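PDB 6NYR: Crov588 from Cafeteriavirus, which is of unknown function but folds into a long, ring-like leucine-rich-repeat solenoid built from FNIP repeats. Local coordinates for residues A[77-82]-A[97-102]; A[90-95]-A[114-119]; A[119-124]-A[138-143]; A[134-139]-A[157-162]; A[146-151]-A[166-171]. One frame throughout, in Å; residues are numbered along the deposited sequence.

Contact 1: residues A[77-82]-A[97-102]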
# COMPACT_ATOMS: atom_id res chain seq x y z
N THR A 77 -23.25 19.82 6.75
CA THR A 77 -22.80 20.23 5.43
C THR A 77 -22.58 19.08 4.47
O THR A 77 -22.54 19.31 3.26
CB THR A 77 -21.49 21.03 5.54
OG1 THR A 77 -20.49 20.22 6.17
CG2 THR A 77 -21.70 22.31 6.33
N GLU A 78 -22.46 17.85 4.97
CA GLU A 78 -22.17 16.70 4.13
C GLU A 78 -22.89 15.48 4.68
O GLU A 78 -22.94 15.28 5.90
CB GLU A 78 -20.67 16.41 4.07
CG GLU A 78 -19.81 17.62 3.86
CD GLU A 78 -18.35 17.27 3.61
OE1 GLU A 78 -18.04 16.07 3.48
OE2 GLU A 78 -17.52 18.21 3.57
N ILE A 79 -23.47 14.68 3.79
CA ILE A 79 -24.00 13.38 4.18
C ILE A 79 -23.95 12.47 2.96
O ILE A 79 -24.32 12.86 1.85
CB ILE A 79 -25.43 13.46 4.74
CG1 ILE A 79 -25.83 12.08 5.29
CG2 ILE A 79 -26.41 13.91 3.67
CD1 ILE A 79 -27.04 12.10 6.18
N TYR A 80 -23.49 11.24 3.18
CA TYR A 80 -23.31 10.25 2.13
C TYR A 80 -24.03 8.97 2.53
O TYR A 80 -23.72 8.38 3.57
CB TYR A 80 -21.82 9.98 1.90
CG TYR A 80 -21.00 11.25 1.76
CD1 TYR A 80 -20.73 11.79 0.51
CD2 TYR A 80 -20.50 11.91 2.88
CE1 TYR A 80 -19.99 12.94 0.37
CE2 TYR A 80 -19.76 13.07 2.75
CZ TYR A 80 -19.50 13.58 1.49
OH TYR A 80 -18.77 14.74 1.36
N TYR A 81 -25.00 8.56 1.72
CA TYR A 81 -25.82 7.39 2.01
C TYR A 81 -25.31 6.17 1.26
O TYR A 81 -24.54 6.26 0.30
CB TYR A 81 -27.29 7.66 1.67
CG TYR A 81 -27.99 8.63 2.60
CD1 TYR A 81 -28.38 8.24 3.87
CD2 TYR A 81 -28.29 9.92 2.19
CE1 TYR A 81 -29.03 9.11 4.72
CE2 TYR A 81 -28.94 10.80 3.04
CZ TYR A 81 -29.31 10.39 4.30
OH TYR A 81 -29.96 11.25 5.15
N GLY A 82 -25.81 5.00 1.69
CA GLY A 82 -25.30 3.73 1.25
C GLY A 82 -26.26 2.96 0.36
O GLY A 82 -27.17 3.52 -0.25
N LYS A 97 -30.75 23.38 4.58
CA LYS A 97 -30.20 24.34 3.63
C LYS A 97 -28.71 24.59 3.83
O LYS A 97 -28.11 25.31 3.03
CB LYS A 97 -30.97 25.66 3.70
CG LYS A 97 -32.42 25.57 3.24
CD LYS A 97 -32.57 24.98 1.84
CE LYS A 97 -32.70 23.46 1.88
NZ LYS A 97 -33.51 22.92 0.74
N SER A 98 -28.12 24.06 4.90
CA SER A 98 -26.68 24.15 5.07
C SER A 98 -25.92 23.14 4.21
O SER A 98 -24.70 23.27 4.07
CB SER A 98 -26.30 23.93 6.54
OG SER A 98 -26.74 22.66 7.01
N LEU A 99 -26.61 22.16 3.64
CA LEU A 99 -25.93 21.04 3.01
C LEU A 99 -25.15 21.50 1.78
O LEU A 99 -25.67 22.22 0.93
CB LEU A 99 -26.92 19.95 2.61
CG LEU A 99 -26.30 18.56 2.52
CD1 LEU A 99 -25.92 18.04 3.91
CD2 LEU A 99 -27.21 17.57 1.81
N LEU A 100 -23.89 21.06 1.70
CA LEU A 100 -23.03 21.35 0.57
C LEU A 100 -22.69 20.12 -0.26
O LEU A 100 -22.49 20.24 -1.47
CB LEU A 100 -21.72 21.97 1.06
CG LEU A 100 -21.85 23.31 1.79
CD1 LEU A 100 -20.53 23.68 2.44
CD2 LEU A 100 -22.29 24.39 0.82
N LYS A 101 -22.61 18.95 0.36
CA LYS A 101 -22.16 17.73 -0.30
C LYS A 101 -23.12 16.61 0.03
O LYS A 101 -23.47 16.40 1.20
CB LYS A 101 -20.74 17.39 0.15
CG LYS A 101 -19.75 18.53 -0.05
CD LYS A 101 -18.33 18.02 -0.07
CE LYS A 101 -17.34 19.16 -0.29
NZ LYS A 101 -15.95 18.65 -0.37
N LEU A 102 -23.55 15.88 -1.00
CA LEU A 102 -24.60 14.89 -0.83
C LEU A 102 -24.37 13.73 -1.79
O LEU A 102 -24.17 13.94 -2.99
CB LEU A 102 -25.97 15.51 -1.09
CG LEU A 102 -27.17 14.58 -1.26
CD1 LEU A 102 -27.52 13.87 0.03
CD2 LEU A 102 -28.37 15.38 -1.79

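Contact 2: residues A[90-95]-A[114-119]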
# COMPACT_ATOMS: atom_id res chain seq x y z
N GLU A 90 -40.21 14.32 -0.45
CA GLU A 90 -40.35 15.05 0.80
C GLU A 90 -39.05 15.02 1.60
O GLU A 90 -38.56 16.06 2.06
CB GLU A 90 -41.49 14.46 1.63
CG GLU A 90 -41.59 15.04 3.04
CD GLU A 90 -42.98 14.94 3.63
OE1 GLU A 90 -43.94 15.45 3.00
OE2 GLU A 90 -43.12 14.36 4.73
N GLU A 91 -38.47 13.82 1.78
CA GLU A 91 -37.21 13.71 2.51
C GLU A 91 -36.16 14.66 1.94
O GLU A 91 -35.46 15.36 2.69
CB GLU A 91 -36.71 12.27 2.48
CG GLU A 91 -35.30 12.11 3.04
CD GLU A 91 -35.02 10.70 3.54
OE1 GLU A 91 -35.97 9.94 3.79
OE2 GLU A 91 -33.82 10.37 3.68
N LEU A 92 -36.01 14.68 0.61
CA LEU A 92 -34.99 15.52 -0.00
C LEU A 92 -35.31 17.00 0.21
O LEU A 92 -34.40 17.81 0.42
CB LEU A 92 -34.88 15.20 -1.49
CG LEU A 92 -34.56 13.75 -1.84
CD1 LEU A 92 -34.37 13.60 -3.34
CD2 LEU A 92 -33.34 13.26 -1.07
N GLN A 93 -36.59 17.35 0.13
CA GLN A 93 -37.02 18.72 0.38
C GLN A 93 -36.78 19.13 1.83
O GLN A 93 -36.62 20.32 2.12
CB GLN A 93 -38.50 18.83 0.02
CG GLN A 93 -38.99 20.16 -0.46
CD GLN A 93 -40.28 20.02 -1.24
OE1 GLN A 93 -40.68 18.91 -1.61
NE2 GLN A 93 -40.95 21.13 -1.49
N ASN A 94 -36.72 18.16 2.73
CA ASN A 94 -36.45 18.43 4.14
C ASN A 94 -34.97 18.41 4.49
O ASN A 94 -34.63 18.65 5.65
CB ASN A 94 -37.20 17.40 5.01
CG ASN A 94 -38.69 17.64 5.03
OD1 ASN A 94 -39.16 18.75 4.75
ND2 ASN A 94 -39.45 16.60 5.37
N LEU A 95 -34.09 18.12 3.53
CA LEU A 95 -32.67 18.26 3.77
C LEU A 95 -32.35 19.69 4.20
O LEU A 95 -32.98 20.65 3.73
CB LEU A 95 -31.86 17.90 2.52
CG LEU A 95 -31.85 16.43 2.11
CD1 LEU A 95 -31.16 16.26 0.76
CD2 LEU A 95 -31.18 15.56 3.16
N GLU A 114 -37.91 20.68 -9.93
CA GLU A 114 -37.37 21.96 -9.48
C GLU A 114 -37.60 22.18 -7.99
O GLU A 114 -38.61 21.76 -7.43
CB GLU A 114 -38.01 23.09 -10.29
CG GLU A 114 -37.44 24.47 -10.02
CD GLU A 114 -37.96 25.51 -11.01
OE1 GLU A 114 -38.75 25.14 -11.90
OE2 GLU A 114 -37.57 26.69 -10.89
N ASN A 115 -36.64 22.85 -7.36
CA ASN A 115 -36.75 23.30 -5.98
C ASN A 115 -36.92 22.13 -5.01
O ASN A 115 -37.75 22.17 -4.09
CB ASN A 115 -37.91 24.29 -5.81
CG ASN A 115 -37.63 25.63 -6.43
OD1 ASN A 115 -38.34 26.08 -7.32
ND2 ASN A 115 -36.57 26.29 -5.96
N VAL A 116 -36.14 21.08 -5.22
CA VAL A 116 -36.08 19.95 -4.29
C VAL A 116 -34.71 19.83 -3.64
O VAL A 116 -34.58 19.92 -2.42
CB VAL A 116 -36.48 18.63 -5.00
CG1 VAL A 116 -36.44 17.47 -4.02
CG2 VAL A 116 -37.86 18.76 -5.62
N LEU A 117 -33.65 19.66 -4.44
CA LEU A 117 -32.31 19.54 -3.89
C LEU A 117 -31.90 20.85 -3.22
O LEU A 117 -32.27 21.94 -3.68
CB LEU A 117 -31.32 19.19 -5.00
CG LEU A 117 -30.91 17.74 -5.24
CD1 LEU A 117 -31.61 16.74 -4.34
CD2 LEU A 117 -31.15 17.37 -6.72
N PRO A 118 -31.13 20.78 -2.13
CA PRO A 118 -30.68 22.01 -1.46
C PRO A 118 -30.03 22.99 -2.43
O PRO A 118 -29.18 22.61 -3.24
CB PRO A 118 -29.68 21.50 -0.41
CG PRO A 118 -30.16 20.10 -0.10
CD PRO A 118 -30.73 19.56 -1.40
N GLY A 119 -30.43 24.25 -2.33
CA GLY A 119 -30.00 25.24 -3.31
C GLY A 119 -28.52 25.55 -3.26
O GLY A 119 -27.91 25.83 -4.30

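Contact 3: residues A[119-124]-A[138-143]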
# COMPACT_ATOMS: atom_id res chain seq x y z
N GLY A 119 -30.43 24.25 -2.33
CA GLY A 119 -30.00 25.24 -3.31
C GLY A 119 -28.52 25.55 -3.26
O GLY A 119 -27.91 25.83 -4.30
N GLY A 120 -27.92 25.51 -2.08
CA GLY A 120 -26.52 25.82 -1.93
C GLY A 120 -25.57 24.67 -2.16
O GLY A 120 -24.36 24.84 -2.02
N LEU A 121 -26.10 23.51 -2.53
CA LEU A 121 -25.28 22.32 -2.69
C LEU A 121 -24.19 22.53 -3.74
O LEU A 121 -24.41 23.16 -4.77
CB LEU A 121 -26.18 21.15 -3.11
CG LEU A 121 -25.69 19.72 -2.87
CD1 LEU A 121 -25.83 19.37 -1.41
CD2 LEU A 121 -26.49 18.77 -3.75
N THR A 122 -23.02 21.97 -3.46
CA THR A 122 -21.89 22.04 -4.37
C THR A 122 -21.45 20.68 -4.90
O THR A 122 -20.87 20.62 -5.99
CB THR A 122 -20.68 22.70 -3.69
OG1 THR A 122 -20.47 22.11 -2.40
CG2 THR A 122 -20.90 24.20 -3.52
N HIS A 123 -21.70 19.60 -4.16
CA HIS A 123 -21.25 18.27 -4.53
C HIS A 123 -22.43 17.32 -4.49
O HIS A 123 -23.02 17.11 -3.42
CB HIS A 123 -20.14 17.78 -3.58
CG HIS A 123 -18.83 18.49 -3.77
ND1 HIS A 123 -18.68 19.85 -3.59
CD2 HIS A 123 -17.60 18.01 -4.11
CE1 HIS A 123 -17.42 20.18 -3.82
NE2 HIS A 123 -16.75 19.09 -4.14
N LEU A 124 -22.80 16.78 -5.64
CA LEU A 124 -23.91 15.84 -5.76
C LEU A 124 -23.43 14.55 -6.41
O LEU A 124 -22.75 14.58 -7.45
CB LEU A 124 -25.05 16.45 -6.58
CG LEU A 124 -26.22 15.50 -6.87
CD1 LEU A 124 -26.81 14.97 -5.57
CD2 LEU A 124 -27.29 16.20 -7.69
N VAL A 138 -33.12 22.02 -12.18
CA VAL A 138 -33.25 20.95 -11.21
C VAL A 138 -32.03 20.88 -10.31
O VAL A 138 -32.14 20.79 -9.09
CB VAL A 138 -33.52 19.60 -11.91
CG1 VAL A 138 -33.51 18.48 -10.88
CG2 VAL A 138 -34.83 19.65 -12.66
N LEU A 139 -30.85 20.90 -10.92
CA LEU A 139 -29.60 20.85 -10.18
C LEU A 139 -29.34 22.19 -9.50
O LEU A 139 -29.58 23.25 -10.10
CB LEU A 139 -28.46 20.51 -11.13
CG LEU A 139 -28.60 19.19 -11.88
CD1 LEU A 139 -27.51 19.03 -12.92
CD2 LEU A 139 -28.58 18.02 -10.90
N PRO A 140 -28.87 22.18 -8.26
CA PRO A 140 -28.54 23.45 -7.58
C PRO A 140 -27.67 24.34 -8.47
O PRO A 140 -26.77 23.87 -9.17
CB PRO A 140 -27.79 22.99 -6.32
CG PRO A 140 -28.35 21.63 -6.03
CD PRO A 140 -28.68 21.01 -7.37
N GLY A 141 -27.95 25.64 -8.41
CA GLY A 141 -27.36 26.58 -9.35
C GLY A 141 -25.87 26.77 -9.19
O GLY A 141 -25.21 27.23 -10.13
N GLY A 142 -25.32 26.45 -8.03
CA GLY A 142 -23.89 26.57 -7.80
C GLY A 142 -23.17 25.24 -7.68
O GLY A 142 -22.11 25.16 -7.05
N LEU A 143 -23.74 24.19 -8.27
CA LEU A 143 -23.10 22.88 -8.24
C LEU A 143 -21.74 22.94 -8.94
O LEU A 143 -21.60 23.53 -10.02
CB LEU A 143 -23.97 21.84 -8.93
CG LEU A 143 -24.58 20.66 -8.17
CD1 LEU A 143 -24.66 19.46 -9.16
CD2 LEU A 143 -23.84 20.26 -6.92

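Contact 4: residues A[134-139]-A[157-162]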
# COMPACT_ATOMS: atom_id res chain seq x y z
N ILE A 134 -33.64 14.58 -16.01
CA ILE A 134 -33.27 15.81 -15.32
C ILE A 134 -33.46 16.96 -16.30
O ILE A 134 -32.83 16.99 -17.36
CB ILE A 134 -31.82 15.79 -14.83
CG1 ILE A 134 -31.56 14.56 -13.96
CG2 ILE A 134 -31.51 17.07 -14.05
CD1 ILE A 134 -30.08 14.30 -13.73
N VAL A 135 -34.33 17.91 -15.95
CA VAL A 135 -34.57 19.06 -16.82
C VAL A 135 -34.01 20.33 -16.21
O VAL A 135 -33.23 20.28 -15.25
CB VAL A 135 -36.08 19.21 -17.10
CG1 VAL A 135 -36.60 17.98 -17.85
CG2 VAL A 135 -36.85 19.41 -15.79
N GLU A 136 -34.40 21.47 -16.77
CA GLU A 136 -33.75 22.74 -16.46
C GLU A 136 -34.09 23.19 -15.04
O GLU A 136 -35.22 23.02 -14.57
CB GLU A 136 -34.17 23.80 -17.47
CG GLU A 136 -33.44 25.13 -17.34
CD GLU A 136 -33.71 26.07 -18.51
OE1 GLU A 136 -34.59 25.75 -19.34
OE2 GLU A 136 -33.04 27.12 -18.61
N ASN A 137 -33.10 23.77 -14.37
CA ASN A 137 -33.26 24.29 -13.01
C ASN A 137 -33.68 23.21 -12.02
O ASN A 137 -34.47 23.45 -11.11
CB ASN A 137 -34.26 25.44 -12.99
CG ASN A 137 -33.77 26.66 -13.74
OD1 ASN A 137 -34.35 27.07 -14.75
ND2 ASN A 137 -32.70 27.26 -13.24
N VAL A 138 -33.12 22.02 -12.18
CA VAL A 138 -33.25 20.95 -11.21
C VAL A 138 -32.03 20.88 -10.31
O VAL A 138 -32.14 20.79 -9.09
CB VAL A 138 -33.52 19.60 -11.91
CG1 VAL A 138 -33.51 18.48 -10.88
CG2 VAL A 138 -34.83 19.65 -12.66
N LEU A 139 -30.85 20.90 -10.92
CA LEU A 139 -29.60 20.85 -10.18
C LEU A 139 -29.34 22.19 -9.50
O LEU A 139 -29.58 23.25 -10.10
CB LEU A 139 -28.46 20.51 -11.13
CG LEU A 139 -28.60 19.19 -11.88
CD1 LEU A 139 -27.51 19.03 -12.92
CD2 LEU A 139 -28.58 18.02 -10.90
N VAL A 157 -29.65 17.79 -21.92
CA VAL A 157 -29.77 18.82 -22.94
C VAL A 157 -29.25 20.16 -22.43
O VAL A 157 -28.71 20.25 -21.32
CB VAL A 157 -31.24 18.94 -23.41
CG1 VAL A 157 -31.71 17.62 -24.01
CG2 VAL A 157 -32.14 19.37 -22.25
N GLU A 158 -29.41 21.20 -23.24
CA GLU A 158 -28.83 22.51 -22.94
C GLU A 158 -29.43 23.10 -21.67
O GLU A 158 -30.63 22.98 -21.40
CB GLU A 158 -29.08 23.44 -24.13
CG GLU A 158 -28.09 24.58 -24.29
CD GLU A 158 -28.39 25.43 -25.52
OE1 GLU A 158 -29.37 25.13 -26.24
OE2 GLU A 158 -27.64 26.40 -25.77
N ASN A 159 -28.57 23.75 -20.89
CA ASN A 159 -28.94 24.53 -19.71
C ASN A 159 -29.49 23.69 -18.57
O ASN A 159 -30.15 24.23 -17.67
CB ASN A 159 -29.95 25.64 -20.05
CG ASN A 159 -29.47 26.57 -21.15
OD1 ASN A 159 -28.29 26.90 -21.22
ND2 ASN A 159 -30.40 27.00 -22.00
N VAL A 160 -29.26 22.38 -18.56
CA VAL A 160 -29.58 21.59 -17.38
C VAL A 160 -28.40 21.52 -16.42
O VAL A 160 -28.59 21.52 -15.20
CB VAL A 160 -30.04 20.17 -17.80
CG1 VAL A 160 -31.13 20.25 -18.86
CG2 VAL A 160 -28.87 19.36 -18.29
N LEU A 161 -27.19 21.46 -16.94
CA LEU A 161 -26.00 21.46 -16.10
C LEU A 161 -25.67 22.88 -15.66
O LEU A 161 -25.65 23.79 -16.49
CB LEU A 161 -24.82 20.85 -16.85
CG LEU A 161 -24.98 19.39 -17.26
CD1 LEU A 161 -23.80 18.94 -18.13
CD2 LEU A 161 -25.12 18.49 -16.04
N PRO A 162 -25.45 23.11 -14.37
CA PRO A 162 -25.13 24.47 -13.92
C PRO A 162 -23.91 25.02 -14.64
O PRO A 162 -22.96 24.29 -14.94
CB PRO A 162 -24.87 24.31 -12.42
CG PRO A 162 -25.55 23.04 -12.03
CD PRO A 162 -25.52 22.15 -13.25
O HOH W 1 -31.92 16.96 -19.75
O HOH W 2 -31.01 21.05 -13.67
O HOH W 3 -30.08 24.90 -14.82

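Contact 5: residues A[146-151]-A[166-171]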
# COMPACT_ATOMS: atom_id res chain seq x y z
N LEU A 146 -20.49 16.85 -9.98
CA LEU A 146 -21.63 16.00 -10.25
C LEU A 146 -21.15 14.63 -10.73
O LEU A 146 -20.39 14.54 -11.69
CB LEU A 146 -22.55 16.61 -11.31
CG LEU A 146 -23.74 15.75 -11.73
CD1 LEU A 146 -24.68 15.55 -10.55
CD2 LEU A 146 -24.45 16.35 -12.92
N THR A 147 -21.61 13.58 -10.05
CA THR A 147 -21.26 12.20 -10.38
C THR A 147 -22.54 11.40 -10.52
O THR A 147 -23.39 11.42 -9.63
CB THR A 147 -20.36 11.58 -9.29
OG1 THR A 147 -19.17 12.36 -9.15
CG2 THR A 147 -20.00 10.15 -9.64
N PHE A 148 -22.68 10.70 -11.65
CA PHE A 148 -23.82 9.82 -11.86
C PHE A 148 -23.48 8.40 -11.41
O PHE A 148 -22.31 7.99 -11.39
CB PHE A 148 -24.25 9.81 -13.33
CG PHE A 148 -25.01 11.04 -13.75
CD1 PHE A 148 -26.34 11.19 -13.41
CD2 PHE A 148 -24.39 12.03 -14.49
CE1 PHE A 148 -27.04 12.32 -13.80
CE2 PHE A 148 -25.09 13.16 -14.88
CZ PHE A 148 -26.41 13.31 -14.53
N GLY A 149 -24.52 7.64 -11.06
CA GLY A 149 -24.38 6.26 -10.66
C GLY A 149 -24.40 5.31 -11.84
O GLY A 149 -24.37 5.71 -13.00
N GLU A 150 -24.46 4.01 -11.52
CA GLU A 150 -24.29 2.99 -12.54
C GLU A 150 -25.38 3.06 -13.60
O GLU A 150 -25.10 2.95 -14.80
CB GLU A 150 -24.30 1.59 -11.92
CG GLU A 150 -23.09 1.18 -11.13
CD GLU A 150 -23.18 -0.28 -10.70
OE1 GLU A 150 -24.11 -0.98 -11.17
OE2 GLU A 150 -22.33 -0.73 -9.90
N GLU A 151 -26.63 3.23 -13.18
CA GLU A 151 -27.77 2.97 -14.04
C GLU A 151 -28.22 4.19 -14.84
O GLU A 151 -29.05 4.04 -15.74
CB GLU A 151 -28.94 2.45 -13.21
CG GLU A 151 -28.72 1.06 -12.62
CD GLU A 151 -28.38 0.03 -13.67
OE1 GLU A 151 -28.92 0.12 -14.80
OE2 GLU A 151 -27.55 -0.86 -13.38
N THR A 166 -17.57 22.16 -12.47
CA THR A 166 -16.18 21.89 -12.84
C THR A 166 -15.87 20.41 -13.03
O THR A 166 -14.97 20.08 -13.79
CB THR A 166 -15.22 22.46 -11.79
OG1 THR A 166 -15.52 21.89 -10.51
CG2 THR A 166 -15.31 23.97 -11.71
N HIS A 167 -16.60 19.53 -12.35
CA HIS A 167 -16.30 18.10 -12.35
C HIS A 167 -17.56 17.32 -12.68
O HIS A 167 -18.58 17.46 -12.00
CB HIS A 167 -15.73 17.66 -10.99
CG HIS A 167 -14.35 18.15 -10.73
ND1 HIS A 167 -14.05 19.49 -10.55
CD2 HIS A 167 -13.17 17.49 -10.63
CE1 HIS A 167 -12.76 19.63 -10.34
NE2 HIS A 167 -12.20 18.43 -10.38
N LEU A 168 -17.49 16.51 -13.74
CA LEU A 168 -18.61 15.70 -14.19
C LEU A 168 -18.12 14.28 -14.46
O LEU A 168 -17.18 14.08 -15.23
CB LEU A 168 -19.24 16.28 -15.46
CG LEU A 168 -20.37 15.47 -16.09
CD1 LEU A 168 -21.58 15.46 -15.16
CD2 LEU A 168 -20.74 15.99 -17.47
N SER A 169 -18.77 13.30 -13.84
CA SER A 169 -18.42 11.90 -14.00
C SER A 169 -19.68 11.10 -14.27
O SER A 169 -20.60 11.08 -13.44
CB SER A 169 -17.71 11.36 -12.75
OG SER A 169 -16.59 12.16 -12.41
N PHE A 170 -19.72 10.43 -15.42
CA PHE A 170 -20.82 9.56 -15.77
C PHE A 170 -20.54 8.14 -15.29
O PHE A 170 -19.39 7.73 -15.13
CB PHE A 170 -21.04 9.54 -17.28
CG PHE A 170 -21.58 10.82 -17.83
CD1 PHE A 170 -22.94 11.07 -17.78
CD2 PHE A 170 -20.75 11.76 -18.40
CE1 PHE A 170 -23.46 12.24 -18.29
CE2 PHE A 170 -21.27 12.94 -18.91
CZ PHE A 170 -22.62 13.17 -18.86
N GLY A 171 -21.62 7.38 -15.07
CA GLY A 171 -21.53 6.01 -14.64
C GLY A 171 -21.54 5.03 -15.79
O GLY A 171 -21.45 5.39 -16.97
O HOH W 4 -17.03 14.55 -10.54

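Contact 1: residues A[77-82]-A[97-102]
Glu-78 and Lys-101 sit side by side on neighbouring parallel strands, 78-80 and 101-103, two rungs of the strand-lined face of a leucine-rich-repeat solenoid. Their side chains leave the same face and run in the same direction. Followed outward, Lys-101 CB lies 3.5 Å from the Tyr-80 OH and close to Glu-78 CG, and its CG runs beside Glu-78 CG and CD. Its CD is near both the Tyr-80 hydroxyl and Glu-78 OE2, CE approaches Glu-78 OE2, and NZ stops 4.3 Å from that oxygen, a nearness of opposite charges short of a salt bridge. Both chains are extended beyond CG, which keeps them alongside for their whole length. The Tyr-80 OH donates to Glu-78 OE1 at 2.6 Å, reaching the carboxylate from above its plane; this probably steadies the acid next to the lysine. On the face with Ile-79, branch CG2 meets Leu-102 CD1 at 3.8 Å, and Leu-99 CD1 tucks against the backbone of Thr-77. The Thr-77 hydroxyl OG1 bonds to the carbonyl of Lys-55 on the preceding rung, while CG2 stays by Ser-98 O. Ile-79 N binds Lys-101 O, while Thr-77 O is gripped twice, by Leu-100 N at 2.7 Å and by Lys-101 N at 2.9 Å.

Contact 2: residues A[90-95]-A[114-119]
The last turn of helix 89-93 comes up against an irregular loop, with the CA atoms of Gln-93 and Val-116 4.9 Å apart, on the outer part of the leucine-rich-repeat coil away from the parallel strands. Here a short helix on one coil packs on a helix-free loop of the next, and apolar side chains carry the contact. Leu-92 points at the loop, and its CB meets Val-116 CG1 at 3.7 Å. That methyl is anti to the backbone N of Val-116 (chi1 -179°), which lays it alongside the helix near Gln-93 N. Further out, Leu-92 CD1 reaches Leu-117 CD1 at 4.3 Å, a looser touch made although the Leu-117 CB starts away from the helix. Leu-92 also rests on Leu-104 and Phe-108, which links this layer to the core of the coil. Gln-93 lies on the exposed margin, its CA 3.9 Å from Val-116 O. At the helix end Asn-94 N bonds to Glu-90 O and, just beyond it, Leu-95 N to Leu-92 O at 3.1 Å; the Leu-95 side chain also points to the loop. Glu-91, on a side of the helix that does not meet the loop, forms a salt bridge with Lys-85. Leu-95 and Pro-118 meet at a slant: CB lies 3.8 Å from the proline CG, and CD1 sits 4.0 Å from its CD.

Contact 3: residues A[119-124]-A[138-143]
Leu-121 and Pro-140 open the apolar part of this contact, lying side by side and pointing the same way, with Leu-121 CB 3.7 Å from the proline CG. The isobutyl group of Leu-121 extends anti to the backbone N (chi1 -158°), bringing CD2 to 4.1 Å from the same ring carbon. Deeper in, Leu-124 CD2 meets Leu-139 CD2 at 3.9 Å, the two chains crossing at about a right angle. Leu-143 CD1 lies 4.0 Å from Leu-124 CB; the very short approach of its CD2 to Thr-122 O is doubtful, since the side chain is off a normal rotamer. Contacts of carbon with carbonyl oxygen form a second group: Pro-140 CB lies 3.5 Å from Gly-119 O, and Thr-122 CG2 approaches Gly-142 O. Hydrogen bonds form a third group, each inside one segment or to a neighbouring coil. Leu-143 N closes a type I turn on Pro-140 O at 3.2 Å. His-123 ND1 donates to Thr-122 OG1 at 3.1 Å, with the oxygen in the ring plane. That hydroxyl also bonds to the carbonyl of Leu-100, and the His-123 ring stacks on His-145 of the next coil. Leucines just before and within a strand, packed on the proline-containing turn that leads into the following strand, give the layered hydrophobic core of a leucine-rich-repeat solenoid, here between successive FNIP repeats.

Contact 4: residues A[134-139]-A[157-162]
Water 2 is held by three backbone groups: it donates to Val-135 O at 2.8 Å and to Val-160 O at 2.9 Å, and accepts from Leu-139 N at 2.8 Å, joining the two loops. Two more waters bridge the same seam. Water 1 donates to Ile-134 O at 2.6 Å and accepts from Val-157 N; water 3 links Asn-137 N to Asn-159 O. Between these bridges, Val-160 CG1 lies against the backbone of Val-135, 3.9 Å from its carbonyl carbon. At the exposed end, Glu-136 and Asn-159 run alongside, carboxylate and amide planes 34° apart; Glu-136 CG comes 3.4 Å from Asn-159 O, and OE2 touches Asn-159 CB. On the buried side, Leu-139 turns a different branch to this neighbour: CD1 sits near Val-160 O, 3.7 Å from Pro-162 CD and 4.0 Å from Leu-161 CD2, its side chain crossing the proline at about a right angle. Leu-139 and Leu-161 both also rest on Leu-146 of the strand layer. Each loop makes a matching type II turn, Val-135 to Val-138 and Val-157 to Val-160, stacked with waters between: the outer, non-strand side of a leucine-rich-repeat solenoid repeating from coil to coil.

Contact 5: residues A[146-151]-A[166-171]
Phe-148 and Phe-170 lie side by side in the first shell, their planes nearly parallel at 9° but well offset, with Phe-148 CD2 3.7 Å from Phe-170 CD1. Beside them Leu-146 CD2 meets Leu-168 CD1 at 3.7 Å, the two leucines pointing the same way into the core. Both phenylalanines place CG anti to the carbonyl carbon (chi1 -76° and -70°), which gives the two rings the same pose. The backbone ladder sets this register: Leu-146 N binds His-167 O at 2.8 Å, Ser-169 N binds Leu-146 O at 3.0 Å, and Phe-148 N binds Ser-169 O at 2.8 Å. Gly-171 CA comes within 3.3 Å of Gly-149 O, a backbone approach made at Gly-171, which has no side chain. On the other face, Thr-147 and Ser-169 share water 4, held by Ser-169 OG and only weakly by Thr-147 OG1. Farther out, Phe-126 and Phe-192 meet the two rings on the adjoining coils, while Phe-152 and Phe-174 stack on them. His-167 stacks between His-145 and Tyr-189. Such ladders of like residues on and just beyond parallel strands characterise the strand face of a leucine-rich-repeat solenoid.

How the contacts relate
The five contacts follow the chain through consecutive coils toward the N-terminal end of the solenoid. Contacts 1 and 5 pair strands on the inner side of the ring, 78-80 with 101-103 and 145-147 with 167-169, their centres about 17 Å apart. Strand 123-125, reached by contact 3, lies between them, bonding to both neighbours. Contacts 2 and 4 join the outer parts of coils, about 16 Å apart centre to centre; contact 3 shares Gly-119 with contact 2 and Val-138 and Leu-139 with contact 4. Helix 89-93 marks an early coil, whereas the outer segments of contact 4 lack helix. Inner and outer seams thus run together, stacking coil on coil along the curved chain.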